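Local coordinates for citrate synthase (Sulfolobus solfataricus, PDB 1O7X), which belongs to the citrate synthase family of largely helical enzymes and is found here as an assembly of two protein chains, at residues N133-K138 and A159-E164. Sequence-based numbering, arbitrary orientation.
Sequences NVYRRK and ASFARE
R136 and S160 mark the nearest approach of the two backbones, their CA atoms 6.7 Å apart, where the last turns of helices 116-138 and 152-161 meet. Y135 and R136 reach across from the first helix. The second helix offers its last carbonyls, with A162 just beyond them at positive phi.

R136 makes the one hydrogen bond between the segments. R136 NE donates to A159 O at 3.0 Å, with an N-H...O angle of 158°. The acceptor lies near the guanidinium plane, and the donor sits almost in line with the carbonyl. A bend at chi3 turns the guanidinium at the end of the chain. R136 NH2 then comes within 3.4 Å of S160 O, obliquely to the plane, and also meets A162 CB. NH1 is bonded to K142 O, so the group is held from both segment 159-164 and the nearby loop.

Y135 has CG anti to its own N (chi1 172°), which lays the ring against S160 and F161. S160 O lies at the ring edge, 3.7 Å from Y135 CE2. The F161 ring meets that of Y135 obliquely, with planes at 68° and Y135 CE2 3.9 Å from F161 CE2. F325 touches both rings and extends the aromatic cluster.

The carbonyls at a helix C-terminus lack the usual amide partners of a continuing helix. Here a buried arginine meets that end. Its positive charge probably complements the negative end of the helix dipole, while Y135 and F161 add apolar packing between the helix ends.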
ATOM      1  N   ASN A 133       9.854  -7.714 -17.429  1.00 28.00           N
ATOM      2  CA  ASN A 133       8.640  -8.293 -18.014  1.00 26.95           C
ATOM      3  C   ASN A 133       7.410  -7.434 -18.077  1.00 25.90           C
ATOM      4  O   ASN A 133       6.544  -7.666 -18.925  1.00 24.57           O
ATOM      5  CB  ASN A 133       8.374  -9.645 -17.348  1.00 27.55           C
ATOM      6  CG  ASN A 133       9.506 -10.548 -17.847  1.00 28.74           C
ATOM      7  OD1 ASN A 133       9.478 -10.872 -19.034  1.00 29.18           O
ATOM      8  ND2 ASN A 133      10.436 -10.865 -16.965  1.00 28.43           N
ATOM      9  N   VAL A 134       7.335  -6.370 -17.288  1.00 26.14           N
ATOM     10  CA  VAL A 134       6.202  -5.435 -17.420  1.00 26.85           C
ATOM     11  C   VAL A 134       6.430  -4.734 -18.765  1.00 28.76           C
ATOM     12  O   VAL A 134       5.481  -4.483 -19.507  1.00 30.01           O
ATOM     13  CB  VAL A 134       6.153  -4.425 -16.279  1.00 26.12           C
ATOM     14  CG1 VAL A 134       5.368  -3.175 -16.670  1.00 26.96           C
ATOM     15  CG2 VAL A 134       5.594  -5.064 -15.022  1.00 25.11           C
ATOM     16  N   TYR A 135       7.702  -4.424 -19.056  1.00 28.75           N
ATOM     17  CA  TYR A 135       8.057  -3.856 -20.331  1.00 30.01           C
ATOM     18  C   TYR A 135       7.728  -4.783 -21.497  1.00 31.23           C
ATOM     19  O   TYR A 135       7.075  -4.350 -22.455  1.00 30.91           O
ATOM     20  CB  TYR A 135       9.556  -3.547 -20.370  1.00 30.66           C
ATOM     21  CG  TYR A 135      10.044  -3.120 -21.732  1.00 32.03           C
ATOM     22  CD1 TYR A 135       9.398  -2.094 -22.414  1.00 32.86           C
ATOM     23  CD2 TYR A 135      11.115  -3.741 -22.360  1.00 33.06           C
ATOM     24  CE1 TYR A 135       9.829  -1.663 -23.652  1.00 33.08           C
ATOM     25  CE2 TYR A 135      11.544  -3.333 -23.616  1.00 33.17           C
ATOM     26  CZ  TYR A 135      10.916  -2.282 -24.243  1.00 33.27           C
ATOM     27  OH  TYR A 135      11.340  -1.824 -25.473  1.00 33.91           O
ATOM     28  N   ARG A 136       8.179  -6.052 -21.424  1.00 31.77           N
ATOM     29  CA  ARG A 136       7.894  -6.953 -22.534  1.00 32.04           C
ATOM     30  C   ARG A 136       6.409  -7.067 -22.815  1.00 31.98           C
ATOM     31  O   ARG A 136       5.999  -7.043 -23.960  1.00 32.02           O
ATOM     32  CB  ARG A 136       8.478  -8.339 -22.355  1.00 32.41           C
ATOM     33  CG  ARG A 136       9.917  -8.338 -21.892  1.00 33.88           C
ATOM     34  CD  ARG A 136      10.543  -9.705 -22.160  1.00 35.27           C
ATOM     35  NE  ARG A 136      11.612  -9.545 -23.116  1.00 38.01           N
ATOM     36  CZ  ARG A 136      11.667  -9.821 -24.403  1.00 38.50           C
ATOM     37  NH1 ARG A 136      10.626 -10.348 -25.026  1.00 39.28           N
ATOM     38  NH2 ARG A 136      12.792  -9.541 -25.050  1.00 38.58           N
ATOM     39  N   ARG A 137       5.585  -7.138 -21.788  1.00 33.47           N
ATOM     40  CA  ARG A 137       4.147  -7.313 -21.921  1.00 33.56           C
ATOM     41  C   ARG A 137       3.472  -6.091 -22.494  1.00 33.31           C
ATOM     42  O   ARG A 137       2.404  -6.221 -23.096  1.00 34.69           O
ATOM     43  CB  ARG A 137       3.590  -7.704 -20.554  1.00 34.37           C
ATOM     44  CG  ARG A 137       2.347  -6.971 -20.100  1.00 34.84           C
ATOM     45  CD  ARG A 137       1.143  -7.872 -20.113  1.00 35.87           C
ATOM     46  NE  ARG A 137       0.004  -7.279 -20.808  1.00 36.54           N
ATOM     47  CZ  ARG A 137      -0.557  -7.887 -21.845  1.00 36.58           C
ATOM     48  NH1 ARG A 137      -0.093  -9.041 -22.276  1.00 38.05           N
ATOM     49  NH2 ARG A 137      -1.580  -7.411 -22.503  1.00 37.21           N
ATOM     50  N   LYS A 138       4.036  -4.910 -22.292  1.00 32.86           N
ATOM     51  CA  LYS A 138       3.437  -3.682 -22.791  1.00 31.91           C
ATOM     52  C   LYS A 138       3.822  -3.444 -24.249  1.00 31.96           C
ATOM     53  O   LYS A 138       3.256  -2.569 -24.907  1.00 33.33           O
ATOM     54  CB  LYS A 138       3.797  -2.481 -21.930  1.00 31.55           C
ATOM     55  CG  LYS A 138       3.386  -2.431 -20.481  1.00 30.80           C
ATOM     56  CD  LYS A 138       3.219  -1.002 -19.953  1.00 28.82           C
ATOM     57  CE  LYS A 138       1.928  -0.443 -20.467  1.00 27.91           C
ATOM     58  NZ  LYS A 138       1.888   0.973 -20.820  1.00 28.95           N
ATOM     59  N   ALA A 159      17.445  -9.018 -20.554  1.00 40.53           N
ATOM     60  CA  ALA A 159      16.102  -9.521 -20.314  1.00 39.68           C
ATOM     61  C   ALA A 159      15.120  -8.623 -21.051  1.00 40.15           C
ATOM     62  O   ALA A 159      14.208  -9.092 -21.734  1.00 39.98           O
ATOM     63  CB  ALA A 159      15.869  -9.561 -18.814  1.00 39.35           C
ATOM     64  N   SER A 160      15.343  -7.320 -20.917  1.00 40.14           N
ATOM     65  CA  SER A 160      14.488  -6.328 -21.537  1.00 41.21           C
ATOM     66  C   SER A 160      14.451  -6.375 -23.050  1.00 42.82           C
ATOM     67  O   SER A 160      13.404  -6.510 -23.682  1.00 43.01           O
ATOM     68  CB  SER A 160      14.934  -4.934 -21.074  1.00 40.24           C
ATOM     69  OG  SER A 160      14.837  -4.914 -19.653  1.00 40.31           O
ATOM     70  N   PHE A 161      15.628  -6.203 -23.647  1.00 44.55           N
ATOM     71  CA  PHE A 161      15.703  -6.141 -25.099  1.00 46.12           C
ATOM     72  C   PHE A 161      16.028  -7.463 -25.755  1.00 48.00           C
ATOM     73  O   PHE A 161      15.579  -7.656 -26.897  1.00 48.75           O
ATOM     74  CB  PHE A 161      16.727  -5.066 -25.495  1.00 45.19           C
ATOM     75  CG  PHE A 161      16.403  -3.753 -24.829  1.00 44.37           C
ATOM     76  CD1 PHE A 161      17.195  -3.267 -23.817  1.00 44.07           C
ATOM     77  CD2 PHE A 161      15.295  -3.025 -25.224  1.00 44.01           C
ATOM     78  CE1 PHE A 161      16.889  -2.059 -23.208  1.00 44.34           C
ATOM     79  CE2 PHE A 161      14.995  -1.826 -24.610  1.00 44.08           C
ATOM     80  CZ  PHE A 161      15.790  -1.330 -23.598  1.00 43.40           C
ATOM     81  N   ALA A 162      16.789  -8.339 -25.097  1.00 49.18           N
ATOM     82  CA  ALA A 162      17.149  -9.606 -25.749  1.00 51.03           C
ATOM     83  C   ALA A 162      18.018  -9.238 -26.952  1.00 52.68           C
ATOM     84  O   ALA A 162      17.841  -9.583 -28.112  1.00 53.10           O
ATOM     85  CB  ALA A 162      15.919 -10.400 -26.127  1.00 50.86           C
ATOM     86  N   ARG A 163      18.984  -8.400 -26.640  1.00 54.59           N
ATOM     87  CA  ARG A 163      19.983  -7.771 -27.488  1.00 56.02           C
ATOM     88  C   ARG A 163      21.167  -7.513 -26.563  1.00 56.62           C
ATOM     89  O   ARG A 163      20.928  -6.976 -25.471  1.00 57.34           O
ATOM     90  CB  ARG A 163      19.372  -6.495 -28.051  1.00 56.91           C
ATOM     91  CG  ARG A 163      20.218  -5.301 -28.408  1.00 58.32           C
ATOM     92  CD  ARG A 163      19.414  -4.020 -28.623  1.00 59.39           C
ATOM     93  NE  ARG A 163      19.785  -2.980 -27.672  1.00 60.98           N
ATOM     94  CZ  ARG A 163      19.035  -2.123 -26.992  1.00 62.22           C
ATOM     95  NH1 ARG A 163      17.703  -2.059 -27.091  1.00 62.21           N
ATOM     96  NH2 ARG A 163      19.618  -1.254 -26.155  1.00 62.52           N
ATOM     97  N   GLU A 164      22.365  -7.966 -26.882  1.00 57.50           N
ATOM     98  CA  GLU A 164      23.495  -7.741 -25.971  1.00 58.70           C
ATOM     99  C   GLU A 164      23.825  -6.255 -25.908  1.00 57.35           C
ATOM    100  O   GLU A 164      24.060  -5.610 -26.924  1.00 57.10           O
ATOM    101  CB  GLU A 164      24.700  -8.559 -26.424  1.00 61.32           C
ATOM    102  CG  GLU A 164      25.925  -8.545 -25.529  1.00 63.78           C
ATOM    103  CD  GLU A 164      25.964  -9.733 -24.577  1.00 65.08           C
ATOM    104  OE1 GLU A 164      25.270 -10.744 -24.832  1.00 65.41           O
ATOM    105  OE2 GLU A 164      26.705  -9.637 -23.568  1.00 65.67           O
TER